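Putative Acetyltransferase (Lactobacillus plantarum WCFS1, PDB 3EFA) is a putative acetyltransferase of the GNAT family that probably transfers the acetyl group of acetyl-CoA to an amine of a substrate not yet identified. Local coordinates at residues 62-67 against 72-77; 91-96 against 118-123. All blocks are in the same frame, centred on the assembly; numbering follows the deposited sequence.

Contact 1: 62-67 against 72-77; sequences LRLEPQ and MRFGRV. With FMT (formic acid), chain B.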
loop_
_atom_site.group_PDB
_atom_site.type_symbol
_atom_site.label_atom_id
_atom_site.label_comp_id
_atom_site.label_asym_id
_atom_site.label_seq_id
_atom_site.Cartn_x
_atom_site.Cartn_y
_atom_site.Cartn_z
ATOM N N LEU A 62 -5.433 -15.804 -13.291
ATOM C CA LEU A 62 -4.897 -14.566 -12.714
ATOM C C LEU A 62 -3.738 -14.007 -13.570
ATOM O O LEU A 62 -3.129 -14.737 -14.359
ATOM C CB LEU A 62 -4.480 -14.767 -11.244
ATOM C CG LEU A 62 -3.321 -15.702 -10.863
ATOM C CD1 LEU A 62 -1.951 -15.059 -11.106
ATOM C CD2 LEU A 62 -3.451 -16.132 -9.401
ATOM N N ARG A 63 -3.453 -12.715 -13.422
ATOM C CA ARG A 63 -2.394 -12.066 -14.194
ATOM C C ARG A 63 -1.139 -11.842 -13.337
ATOM O O ARG A 63 -1.215 -11.322 -12.210
ATOM C CB ARG A 63 -2.891 -10.732 -14.795
ATOM C CG ARG A 63 -1.860 -10.006 -15.715
ATOM C CD ARG A 63 -2.458 -8.807 -16.485
ATOM N NE ARG A 63 -2.600 -7.603 -15.653
ATOM C CZ ARG A 63 -2.991 -6.405 -16.096
ATOM N NH1 ARG A 63 -3.290 -6.221 -17.388
ATOM N NH2 ARG A 63 -3.078 -5.380 -15.242
ATOM N N LEU A 64 0.019 -12.227 -13.865
ATOM C CA LEU A 64 1.266 -12.019 -13.123
ATOM C C LEU A 64 1.827 -10.602 -13.348
ATOM O O LEU A 64 2.108 -10.215 -14.485
ATOM C CB LEU A 64 2.281 -13.127 -13.459
ATOM C CG LEU A 64 1.701 -14.493 -13.032
ATOM C CD1 LEU A 64 1.925 -15.601 -14.036
ATOM C CD2 LEU A 64 2.166 -14.917 -11.622
ATOM N N GLU A 65 1.940 -9.836 -12.255
ATOM C CA GLU A 65 2.384 -8.437 -12.286
ATOM C C GLU A 65 3.558 -8.168 -11.314
ATOM O O GLU A 65 3.370 -7.600 -10.225
ATOM C CB GLU A 65 1.214 -7.480 -11.974
ATOM C CG GLU A 65 -0.071 -7.741 -12.773
ATOM C CD GLU A 65 -1.237 -6.811 -12.399
ATOM O OE1 GLU A 65 -1.021 -5.817 -11.659
ATOM O OE2 GLU A 65 -2.377 -7.079 -12.845
ATOM N N PRO A 66 4.782 -8.539 -11.724
ATOM C CA PRO A 66 5.979 -8.295 -10.888
ATOM C C PRO A 66 6.148 -6.810 -10.543
ATOM O O PRO A 66 5.935 -5.960 -11.416
ATOM C CB PRO A 66 7.156 -8.704 -11.780
ATOM C CG PRO A 66 6.575 -9.168 -13.107
ATOM C CD PRO A 66 5.093 -8.934 -13.114
ATOM N N GLN A 67 6.532 -6.516 -9.301
ATOM C CA GLN A 67 6.822 -5.154 -8.862
ATOM C C GLN A 67 8.298 -5.058 -8.436
ATOM O O GLN A 67 9.016 -6.052 -8.471
ATOM C CB GLN A 67 5.904 -4.764 -7.695
ATOM C CG GLN A 67 4.428 -5.054 -7.934
ATOM C CD GLN A 67 3.797 -4.090 -8.929
ATOM O OE1 GLN A 67 4.003 -2.873 -8.832
ATOM N NE2 GLN A 67 3.034 -4.630 -9.905
HETATM N N MSE A 72 5.700 -9.678 -5.750
HETATM C CA MSE A 72 4.847 -10.108 -6.859
HETATM C C MSE A 72 3.397 -9.737 -6.610
HETATM O O MSE A 72 2.826 -10.117 -5.591
HETATM C CB MSE A 72 4.931 -11.617 -7.083
HETATM C CG MSE A 72 3.896 -12.127 -8.090
HETATM SE SE MSE A 72 4.215 -11.597 -9.965
HETATM C CE MSE A 72 5.972 -12.459 -10.146
ATOM N N ARG A 73 2.801 -8.993 -7.533
ATOM C CA ARG A 73 1.369 -8.721 -7.444
ATOM C C ARG A 73 0.591 -9.689 -8.353
ATOM O O ARG A 73 0.961 -9.898 -9.517
ATOM C CB ARG A 73 1.050 -7.250 -7.757
ATOM C CG ARG A 73 -0.449 -6.914 -7.747
ATOM C CD ARG A 73 -0.705 -5.498 -8.272
ATOM N NE ARG A 73 0.030 -4.527 -7.481
ATOM C CZ ARG A 73 0.168 -3.237 -7.775
ATOM N NH1 ARG A 73 -0.376 -2.735 -8.875
ATOM N NH2 ARG A 73 0.868 -2.453 -6.959
ATOM N N PHE A 74 -0.449 -10.307 -7.796
ATOM C CA PHE A 74 -1.355 -11.164 -8.563
ATOM C C PHE A 74 -2.640 -10.386 -8.889
ATOM O O PHE A 74 -3.356 -9.973 -7.973
ATOM C CB PHE A 74 -1.724 -12.411 -7.759
ATOM C CG PHE A 74 -0.540 -13.171 -7.204
ATOM C CD1 PHE A 74 0.233 -13.995 -8.030
ATOM C CD2 PHE A 74 -0.218 -13.088 -5.846
ATOM C CE1 PHE A 74 1.315 -14.714 -7.518
ATOM C CE2 PHE A 74 0.865 -13.799 -5.319
ATOM C CZ PHE A 74 1.635 -14.615 -6.152
ATOM N N GLY A 75 -2.931 -10.174 -10.175
ATOM C CA GLY A 75 -4.111 -9.413 -10.568
ATOM C C GLY A 75 -5.078 -10.051 -11.568
ATOM O O GLY A 75 -4.926 -11.228 -11.948
ATOM N N ARG A 76 -6.067 -9.258 -11.997
ATOM C CA ARG A 76 -7.149 -9.703 -12.898
ATOM C C ARG A 76 -7.647 -11.137 -12.595
ATOM O O ARG A 76 -7.686 -12.023 -13.482
ATOM C CB ARG A 76 -6.742 -9.522 -14.373
ATOM C CG ARG A 76 -6.337 -8.070 -14.738
ATOM C CD ARG A 76 -7.446 -7.067 -14.391
ATOM N NE ARG A 76 -7.423 -5.822 -15.171
ATOM C CZ ARG A 76 -6.869 -4.667 -14.782
ATOM N NH1 ARG A 76 -6.238 -4.563 -13.610
ATOM N NH2 ARG A 76 -6.938 -3.598 -15.578
ATOM N N VAL A 77 -8.054 -11.324 -11.339
ATOM C CA VAL A 77 -8.437 -12.616 -10.758
ATOM C C VAL A 77 -9.917 -12.953 -10.995
ATOM O O VAL A 77 -10.792 -12.177 -10.626
ATOM C CB VAL A 77 -8.203 -12.584 -9.237
ATOM C CG1 VAL A 77 -8.382 -13.975 -8.619
ATOM C CG2 VAL A 77 -6.810 -11.994 -8.918
HETATM C C FMT B . -0.038 1.070 -8.328
HETATM O O1 FMT B . 0.975 0.384 -8.423
HETATM O O2 FMT B . -1.081 0.657 -7.823
HETATM O O HOH W 1 -5.021 -6.422 -11.994
#
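Arg63 and Gly75 are a hydrogen-bonded antiparallel pair: Arg63 N donates to Gly75 O at 2.6 Å, and Gly75 N returns a bond of 2.9 Å to Arg63 O. Glu65 and Arg73 repeat the exchange, and Glu65 O takes both Arg73 N and, from the other face of its carbonyl plane, Gln67 NE2. A bend at chi2 (-73°) brings the Gln67 amide round for that bond and stacks it almost parallel on the Arg73 guanidinium, NE2 over its centre.

Beside this ladder Arg63 grips Glu65 side-on in a salt bridge. Arg63 NE (2.9 Å to Glu65 OE2) and NH2 both bond that one oxygen, which lies in the guanidinium plane but is met from above the carboxylate plane. A water carries OE2 on to Arg76 N and NH1. Glycine suits position 75, because a side chain would run into Glu65 OE2. Arg63 NH2 sits 3.6 Å from Arg76 NH1, over that guanidinium's face; Arg63 NH1 forms salt bridges with Asp39 and Asp42, and Glu37 O holds Arg76. Replacing Glu65 by an alanine would probably leave Arg63 NE and NH2 without this carboxylate, the water without this acceptor, and Arg63 and Arg76 with less negative charge between them.

Arg73 is salt-bridged to Glu109, and its NH2 donates a hydrogen bond of 3.2 Å to O1 of a formic acid at the guanidinium edge.

The face carrying Leu64, Met72 and Phe74 is apolar. Leu62 CD1 lies 3.9 Å from Phe74 CD1, Leu64 CD2 approaches the edge of the same ring, and the selenium of selenomethionine Met72 curls back to 3.6 Å from Pro66 N. Leucine and phenylalanine fit here because helix 88-102 covers them, while Arg63 and Arg73 on the opposite face meet carboxylates: the hairpin is amphipathic.

Contact 2: 91-96 against 118-123; sequences QLLTAA and RFYELC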
loop_
_atom_site.group_PDB
_atom_site.type_symbol
_atom_site.label_atom_id
_atom_site.label_comp_id
_atom_site.label_asym_id
_atom_site.label_seq_id
_atom_site.Cartn_x
_atom_site.Cartn_y
_atom_site.Cartn_z
ATOM N N GLN A 91 -6.743 -22.979 -5.238
ATOM C CA GLN A 91 -5.763 -23.910 -5.794
ATOM C C GLN A 91 -4.787 -23.201 -6.752
ATOM O O GLN A 91 -3.570 -23.415 -6.689
ATOM C CB GLN A 91 -6.485 -25.040 -6.537
ATOM C CG GLN A 91 -5.666 -26.308 -6.770
ATOM C CD GLN A 91 -6.065 -27.456 -5.842
ATOM O OE1 GLN A 91 -7.109 -27.403 -5.187
ATOM N NE2 GLN A 91 -5.236 -28.500 -5.789
ATOM N N LEU A 92 -5.321 -22.362 -7.638
ATOM C CA LEU A 92 -4.494 -21.588 -8.569
ATOM C C LEU A 92 -3.509 -20.675 -7.829
ATOM O O LEU A 92 -2.306 -20.646 -8.144
ATOM C CB LEU A 92 -5.367 -20.754 -9.524
ATOM C CG LEU A 92 -4.617 -19.982 -10.635
ATOM C CD1 LEU A 92 -3.650 -20.883 -11.427
ATOM C CD2 LEU A 92 -5.559 -19.261 -11.593
ATOM N N LEU A 93 -4.024 -19.940 -6.841
ATOM C CA LEU A 93 -3.207 -19.006 -6.082
ATOM C C LEU A 93 -2.075 -19.705 -5.330
ATOM O O LEU A 93 -0.923 -19.242 -5.356
ATOM C CB LEU A 93 -4.070 -18.196 -5.113
ATOM C CG LEU A 93 -3.318 -17.200 -4.220
ATOM C CD1 LEU A 93 -2.627 -16.108 -5.064
ATOM C CD2 LEU A 93 -4.255 -16.580 -3.158
ATOM N N THR A 94 -2.402 -20.811 -4.662
ATOM C CA THR A 94 -1.383 -21.626 -3.984
ATOM C C THR A 94 -0.282 -22.053 -4.966
ATOM O O THR A 94 0.898 -22.045 -4.621
ATOM C CB THR A 94 -1.993 -22.879 -3.294
ATOM O OG1 THR A 94 -2.911 -22.476 -2.270
ATOM C CG2 THR A 94 -0.905 -23.755 -2.666
ATOM N N ALA A 95 -0.657 -22.396 -6.201
ATOM C CA ALA A 95 0.365 -22.713 -7.208
ATOM C C ALA A 95 1.157 -21.486 -7.706
ATOM O O ALA A 95 2.359 -21.572 -7.942
ATOM C CB ALA A 95 -0.230 -23.507 -8.375
ATOM N N ALA A 96 0.493 -20.347 -7.849
ATOM C CA ALA A 96 1.177 -19.126 -8.296
ATOM C C ALA A 96 2.204 -18.599 -7.279
ATOM O O ALA A 96 3.268 -18.091 -7.670
ATOM C CB ALA A 96 0.156 -18.026 -8.675
ATOM N N ARG A 118 -11.769 -11.439 3.896
ATOM C CA ARG A 118 -11.680 -12.652 4.714
ATOM C C ARG A 118 -11.076 -13.825 3.968
ATOM O O ARG A 118 -10.253 -14.566 4.512
ATOM C CB ARG A 118 -13.047 -13.062 5.262
ATOM C CG ARG A 118 -12.989 -14.342 6.106
ATOM C CD ARG A 118 -14.372 -14.777 6.594
ATOM N NE ARG A 118 -14.354 -15.878 7.568
ATOM C CZ ARG A 118 -13.413 -16.089 8.490
ATOM N NH1 ARG A 118 -12.371 -15.271 8.605
ATOM N NH2 ARG A 118 -13.521 -17.125 9.316
ATOM N N PHE A 119 -11.513 -13.999 2.724
ATOM C CA PHE A 119 -10.955 -15.008 1.834
ATOM C C PHE A 119 -9.421 -14.927 1.822
ATOM O O PHE A 119 -8.741 -15.925 2.079
ATOM C CB PHE A 119 -11.537 -14.826 0.428
ATOM C CG PHE A 119 -10.940 -15.733 -0.615
ATOM C CD1 PHE A 119 -11.363 -17.053 -0.740
ATOM C CD2 PHE A 119 -9.972 -15.260 -1.491
ATOM C CE1 PHE A 119 -10.817 -17.893 -1.718
ATOM C CE2 PHE A 119 -9.427 -16.087 -2.462
ATOM C CZ PHE A 119 -9.849 -17.408 -2.578
ATOM N N TYR A 120 -8.877 -13.739 1.555
ATOM C CA TYR A 120 -7.421 -13.591 1.484
ATOM C C TYR A 120 -6.733 -13.758 2.843
ATOM O O TYR A 120 -5.595 -14.232 2.906
ATOM C CB TYR A 120 -7.009 -12.289 0.760
ATOM C CG TYR A 120 -7.284 -12.362 -0.734
ATOM C CD1 TYR A 120 -6.577 -13.249 -1.548
ATOM C CD2 TYR A 120 -8.267 -11.573 -1.327
ATOM C CE1 TYR A 120 -6.837 -13.344 -2.908
ATOM C CE2 TYR A 120 -8.532 -11.657 -2.690
ATOM C CZ TYR A 120 -7.812 -12.548 -3.477
ATOM O OH TYR A 120 -8.067 -12.641 -4.836
ATOM N N GLU A 121 -7.424 -13.386 3.920
ATOM C CA GLU A 121 -6.905 -13.626 5.269
ATOM C C GLU A 121 -6.744 -15.135 5.557
ATOM O O GLU A 121 -5.739 -15.556 6.134
ATOM C CB GLU A 121 -7.768 -12.928 6.331
ATOM C CG GLU A 121 -7.647 -11.397 6.275
ATOM C CD GLU A 121 -8.513 -10.656 7.287
ATOM O OE1 GLU A 121 -9.522 -11.219 7.768
ATOM O OE2 GLU A 121 -8.187 -9.488 7.589
ATOM N N LEU A 122 -7.714 -15.948 5.138
ATOM C CA LEU A 122 -7.578 -17.399 5.273
ATOM C C LEU A 122 -6.364 -17.929 4.511
ATOM O O LEU A 122 -5.760 -18.928 4.918
ATOM C CB LEU A 122 -8.835 -18.134 4.804
ATOM C CG LEU A 122 -10.006 -18.187 5.786
ATOM C CD1 LEU A 122 -11.150 -18.933 5.162
ATOM C CD2 LEU A 122 -9.602 -18.833 7.119
ATOM N N CYS A 123 -6.009 -17.264 3.413
ATOM C CA CYS A 123 -4.832 -17.661 2.641
ATOM C C CYS A 123 -3.541 -17.064 3.199
ATOM O O CYS A 123 -2.462 -17.309 2.657
ATOM C CB CYS A 123 -4.983 -17.306 1.153
ATOM S SG CYS A 123 -6.360 -18.127 0.302
#
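Leu93 belongs to helix 88-102, which in the GNAT fold follows the glycine-rich loop that binds the pyrophosphate of acetyl-CoA, and it faces Tyr120 of the short helix 117-122 and Cys123 just after it. One methyl does the touching: Leu93 CD2 comes to 4.1 Å from Tyr120 CE1, at the edge of the ring and near its plane, and to 4.3 Å from Cys123 SG. With CG anti to the backbone N (chi1 178°), Leu93 directs its CD2 toward the short helix, a task that suits a branched aliphatic chain with no polar atom to satisfy.

In GNAT enzymes these two helices flank the place where the strands equivalent to 71-79 and 107-113 splay apart to admit the cofactor, so a slight, wholly apolar meeting of the helices, burying 94 Å² in all, is consistent with that architecture. No hydrogen bond spans it.

Tyr120 is packed on from its own helix. Phe119 CD2 stands 3.8 Å above the centre of one face of the tyrosine ring, and Met142 of strand 139-145 packs against the same side chain. Cys123, just past the last helical residue, is small enough to sit close to Leu93, and its sulfur offers a weakly polar surface that a methyl can rest on. Its carbonyl oxygen accepts a hydrogen bond from Lys144 NZ, which ties the exit from the helix to strand 139-145.

The two contacts, with centres 13 Å apart, meet on the apolar face of the hairpin. Phe74 of contact 1 packs under helix 88-102, its CE1 3.7 Å from Ala96 CB and its CD2 3.9 Å from Leu93 CD1, so Leu93 spends one methyl on the sheet and the other on Tyr120. Val77 CG1 comes to 4.0 Å from Tyr120 OH, bringing strand 71-79 to helix 117-122 as well. By analogy with other GNAT enzymes, the end of strand 71-79 and the two helices probably border the acetyl-CoA cleft. The formic acid at Arg73 and a glycerol about 3 Å from the Arg76 side chain, probably crystallisation additives, lie by the charged side of contact 1.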